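Local coordinates for malonyl acyl carrier protein transacylase (Streptococcus pneumoniae, PDB 3IM8) that probably transfers the malonyl group from malonyl-CoA to the holo acyl carrier protein, the step that supplies malonyl units for fatty acid synthesis, at residues L16-D21 against P63-T68; P27-T32 against S69-R74. All coordinates share one frame; numbering follows the deposited sequence.

Contact 1 (L16-D21 against P63-T68)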
# COMPACT_ATOMS: atom_id res chain seq x y z
N LEU A 16 -1.19 5.45 -16.61
CA LEU A 16 -1.17 6.77 -17.18
C LEU A 16 -2.62 7.28 -17.24
O LEU A 16 -3.50 6.56 -17.64
CB LEU A 16 -0.51 6.76 -18.58
CG LEU A 16 -0.01 8.01 -19.32
CD1 LEU A 16 1.27 8.56 -18.70
CD2 LEU A 16 0.22 7.63 -20.80
N GLY A 17 -2.82 8.51 -16.81
CA GLY A 17 -4.11 9.16 -16.87
C GLY A 17 -5.05 8.87 -15.71
O GLY A 17 -6.19 9.32 -15.75
N MET A 18 -4.61 8.09 -14.71
CA MET A 18 -5.52 7.71 -13.60
C MET A 18 -6.15 8.93 -12.92
O MET A 18 -5.49 9.95 -12.67
CB MET A 18 -4.80 6.85 -12.58
CG MET A 18 -3.57 7.56 -11.98
SD MET A 18 -2.74 6.57 -10.78
CE MET A 18 -1.76 7.87 -10.03
N GLY A 19 -7.44 8.85 -12.65
CA GLY A 19 -8.13 9.95 -12.00
C GLY A 19 -8.49 11.12 -12.90
O GLY A 19 -9.09 12.10 -12.42
N ARG A 20 -8.12 11.08 -14.17
CA ARG A 20 -8.34 12.27 -15.04
C ARG A 20 -9.83 12.55 -15.28
O ARG A 20 -10.24 13.72 -15.29
CB ARG A 20 -7.59 12.16 -16.40
CG ARG A 20 -7.89 13.35 -17.36
CD ARG A 20 -7.00 14.51 -17.03
NE ARG A 20 -7.61 15.79 -17.42
CZ ARG A 20 -6.94 16.94 -17.61
NH1 ARG A 20 -7.60 18.04 -17.89
NH2 ARG A 20 -5.59 16.99 -17.51
N ASP A 21 -10.62 11.49 -15.53
CA ASP A 21 -12.09 11.61 -15.61
C ASP A 21 -12.69 12.35 -14.39
O ASP A 21 -13.42 13.37 -14.52
CB ASP A 21 -12.75 10.24 -15.87
CG ASP A 21 -12.34 9.13 -14.86
OD1 ASP A 21 -11.52 9.34 -13.96
OD2 ASP A 21 -12.84 8.00 -14.99
N PRO A 63 3.73 9.91 -4.38
CA PRO A 63 2.79 11.06 -4.27
C PRO A 63 1.71 11.06 -5.36
O PRO A 63 0.60 11.52 -5.14
CB PRO A 63 3.71 12.28 -4.36
CG PRO A 63 4.97 11.76 -5.11
CD PRO A 63 5.13 10.37 -4.55
N ALA A 64 1.99 10.45 -6.51
CA ALA A 64 0.97 10.38 -7.56
C ALA A 64 -0.21 9.57 -7.11
O ALA A 64 -1.33 10.03 -7.22
CB ALA A 64 1.53 9.74 -8.88
N ILE A 65 0.07 8.36 -6.60
CA ILE A 65 -1.00 7.48 -6.12
C ILE A 65 -1.66 8.12 -4.89
O ILE A 65 -2.87 8.18 -4.79
CB ILE A 65 -0.48 6.06 -5.75
CG1 ILE A 65 -0.14 5.28 -7.01
CG2 ILE A 65 -1.56 5.24 -4.93
CD1 ILE A 65 0.77 4.13 -6.77
N LEU A 66 -0.86 8.60 -3.93
CA LEU A 66 -1.50 9.15 -2.72
C LEU A 66 -2.50 10.29 -3.04
O LEU A 66 -3.59 10.33 -2.50
CB LEU A 66 -0.47 9.61 -1.67
CG LEU A 66 -1.09 10.33 -0.46
CD1 LEU A 66 -0.64 9.69 0.88
CD2 LEU A 66 -0.87 11.88 -0.48
N ALA A 67 -2.10 11.21 -3.91
CA ALA A 67 -2.94 12.34 -4.29
C ALA A 67 -4.18 11.83 -5.00
O ALA A 67 -5.27 12.30 -4.74
CB ALA A 67 -2.16 13.27 -5.19
N THR A 68 -4.00 10.85 -5.90
CA THR A 68 -5.11 10.27 -6.64
C THR A 68 -6.09 9.55 -5.73
O THR A 68 -7.27 9.79 -5.77
CB THR A 68 -4.60 9.34 -7.68
OG1 THR A 68 -3.83 10.10 -8.62
CG2 THR A 68 -5.80 8.69 -8.39
O HOH W 1 -5.16 11.71 -10.70
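Met18 reaches across to helix 58-78 with its terminal methyl, and the tight part of the contact gathers around that one atom. Met18 CE lies 3.4 Å from Thr68 OG1 and 3.6 Å from Ala64 O, with Ala64 CB and Ile65 CG1 a little farther off. The side chain gets there because CG stands between the backbone N and carbonyl carbon (chi1 58°), after which the chain runs extended. Thr68 OG1 donates to Ala64 O at 2.9 Å, tilted 30° from the carbonyl plane; the backbone N of Thr68 reaches the same oxygen from the other face. Met18 and Gly19 are the central residues of a type II beta turn, Gly17 to Arg20, that leads straight into helix 20-25 with Gly19 as N-cap; the third position of the turn has positive phi (78°), which glycine adopts easily. On the Gly19 side the fit is looser and bridged by water: Gly19 CA comes no nearer than 4.5 Å to Thr68 CG2, and no direct hydrogen bond spans the segments. A water instead donates to Met18 O (2.7 Å) and to Thr68 OG1 (2.9 Å). Arg45 also binds Met18 O. Arg20, which does not touch 63-68, is partly exposed, its guanidinium forming salt bridges with Asp24 and Asp49.

Contact 2 (P27-T32 against S69-R74)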
# COMPACT_ATOMS: atom_id res chain seq x y z
N PRO A 27 -14.91 19.21 -8.98
CA PRO A 27 -13.95 20.17 -8.35
C PRO A 27 -13.23 19.68 -7.09
O PRO A 27 -12.11 20.13 -6.82
CB PRO A 27 -14.84 21.36 -7.95
CG PRO A 27 -15.98 21.32 -8.99
CD PRO A 27 -16.24 19.81 -9.17
N ILE A 28 -13.85 18.81 -6.29
CA ILE A 28 -13.16 18.31 -5.09
C ILE A 28 -11.90 17.55 -5.52
O ILE A 28 -10.87 17.58 -4.82
CB ILE A 28 -14.06 17.46 -4.12
CG1 ILE A 28 -13.34 17.17 -2.79
CG2 ILE A 28 -14.46 16.15 -4.76
CD1 ILE A 28 -12.95 18.39 -1.96
N VAL A 29 -11.97 16.88 -6.68
CA VAL A 29 -10.81 16.14 -7.27
C VAL A 29 -9.70 17.07 -7.82
O VAL A 29 -8.51 16.91 -7.44
CB VAL A 29 -11.24 14.91 -8.19
CG1 VAL A 29 -10.02 14.20 -8.83
CG2 VAL A 29 -12.01 13.89 -7.35
N LYS A 30 -10.09 18.05 -8.65
CA LYS A 30 -9.16 19.02 -9.22
C LYS A 30 -8.44 19.73 -8.09
O LYS A 30 -7.23 19.83 -8.11
CB LYS A 30 -9.89 20.02 -10.19
CG LYS A 30 -9.17 21.37 -10.52
CD LYS A 30 -9.52 21.91 -11.90
CE LYS A 30 -8.80 23.30 -12.14
NZ LYS A 30 -7.33 23.27 -12.19
N GLU A 31 -9.19 20.23 -7.11
CA GLU A 31 -8.60 20.87 -5.95
C GLU A 31 -7.59 19.95 -5.28
O GLU A 31 -6.48 20.37 -5.03
CB GLU A 31 -9.68 21.27 -4.92
CG GLU A 31 -9.12 21.76 -3.55
CD GLU A 31 -8.63 23.25 -3.54
OE1 GLU A 31 -8.08 23.65 -2.51
OE2 GLU A 31 -8.80 23.99 -4.54
N THR A 32 -7.95 18.69 -4.99
CA THR A 32 -6.99 17.79 -4.32
C THR A 32 -5.66 17.61 -5.12
O THR A 32 -4.55 17.68 -4.55
CB THR A 32 -7.68 16.39 -3.95
OG1 THR A 32 -8.79 16.65 -3.08
CG2 THR A 32 -6.71 15.39 -3.24
N SER A 69 -5.57 8.68 -4.88
CA SER A 69 -6.38 8.00 -3.88
C SER A 69 -7.11 8.92 -2.92
O SER A 69 -8.31 8.73 -2.70
CB SER A 69 -5.50 7.07 -3.06
OG SER A 69 -4.94 6.11 -3.94
N VAL A 70 -6.40 9.85 -2.29
CA VAL A 70 -7.06 10.86 -1.41
C VAL A 70 -8.19 11.57 -2.14
O VAL A 70 -9.29 11.76 -1.58
CB VAL A 70 -6.06 11.84 -0.79
CG1 VAL A 70 -6.76 12.90 0.05
CG2 VAL A 70 -5.09 11.05 0.10
N ALA A 71 -7.93 11.96 -3.39
CA ALA A 71 -8.99 12.59 -4.22
C ALA A 71 -10.23 11.69 -4.41
O ALA A 71 -11.37 12.16 -4.31
CB ALA A 71 -8.45 12.96 -5.53
N ILE A 72 -10.00 10.41 -4.71
CA ILE A 72 -11.10 9.45 -4.87
C ILE A 72 -11.88 9.26 -3.54
O ILE A 72 -13.12 9.23 -3.50
CB ILE A 72 -10.59 8.10 -5.42
CG1 ILE A 72 -10.04 8.29 -6.84
CG2 ILE A 72 -11.76 7.10 -5.49
CD1 ILE A 72 -9.38 7.12 -7.41
N TYR A 73 -11.16 9.16 -2.45
CA TYR A 73 -11.83 9.05 -1.13
C TYR A 73 -12.65 10.29 -0.86
O TYR A 73 -13.82 10.16 -0.47
CB TYR A 73 -10.79 8.81 -0.03
CG TYR A 73 -11.09 9.43 1.31
CD1 TYR A 73 -11.95 8.82 2.19
CD2 TYR A 73 -10.46 10.62 1.70
CE1 TYR A 73 -12.23 9.43 3.44
CE2 TYR A 73 -10.71 11.21 2.90
CZ TYR A 73 -11.58 10.63 3.78
OH TYR A 73 -11.80 11.25 5.01
N ARG A 74 -12.08 11.48 -1.12
CA ARG A 74 -12.79 12.73 -0.93
C ARG A 74 -14.03 12.83 -1.82
O ARG A 74 -15.08 13.34 -1.38
CB ARG A 74 -11.88 13.96 -1.12
CG ARG A 74 -10.97 14.23 0.03
CD ARG A 74 -9.95 15.30 -0.33
NE ARG A 74 -9.10 15.69 0.80
CZ ARG A 74 -8.28 16.73 0.77
NH1 ARG A 74 -8.22 17.48 -0.33
NH2 ARG A 74 -7.55 17.05 1.85
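Arg74 and Thr32 meet where helices 27-40 and 58-78 pack side by side and nearly antiparallel, their short segments running at 154° to each other with axes 8.8 Å apart at the closest. At the centre Ala71 presents only a methyl, and the backbones come close: the CA atoms of Val29 and Ala71 are 5.0 Å apart. The two branches of Val29 divide the work, CG1 touching Ala71 CB at 3.9 Å while CG2 lies against Ala71 O. From the next turn, Thr32 CG2 settles over the backbone of Ala71, 3.6 Å from its N.

Arg74 carries the contact toward the partly exposed side. Arg74 CB rests on Ile28 CG1 at 3.9 Å, the two side chains crossing at about a right angle. CG, beside the backbone N (chi1 -76°), starts an extended run to NE that follows the neighbouring helix. Arg74 CD then passes 3.3 Å from Thr32 OG1, NE and CZ skirt the same oxygen, and NH1 finally donates to it at 2.9 Å. Thr32 OG1 lies at the guanidinium edge, a little out of its plane, and the bond is bent, with 145° at the hydrogen. Phe105 of helix 105-122 touches both residues.

The hydroxyl is used both ways, since Thr32 OG1 also donates to Ile28 O at 2.9 Å, a carbonyl that already accepts Thr32 N. A positive charge on the accepting side would probably polarise the O-H and strengthen its donation into the helix backbone.

How the contacts relate
Along the chain the segments come in the order 16-21, 27-32, 63-68 and 69-74, so the two contacts cross: contact 1 closes a loop of 41 intervening residues, and contact 2 opens within it and closes just past its end. Most of what lies between is helix. Segment 16-21 is a turn running into helix 20-25, and 27-32 begins the next helix, 27-40, whereas 63-68 and 69-74 are consecutive parts of helix 58-78. That single helix thus receives both contacts, whose centres are 10 Å apart. They meet directly too, Thr32 CG2 packing 3.7 Å from Ala67 O. Contact 1 lies nearer the predicted active site; contact 2 joins helix 27-40 to the next part of helix 58-78, away from that site.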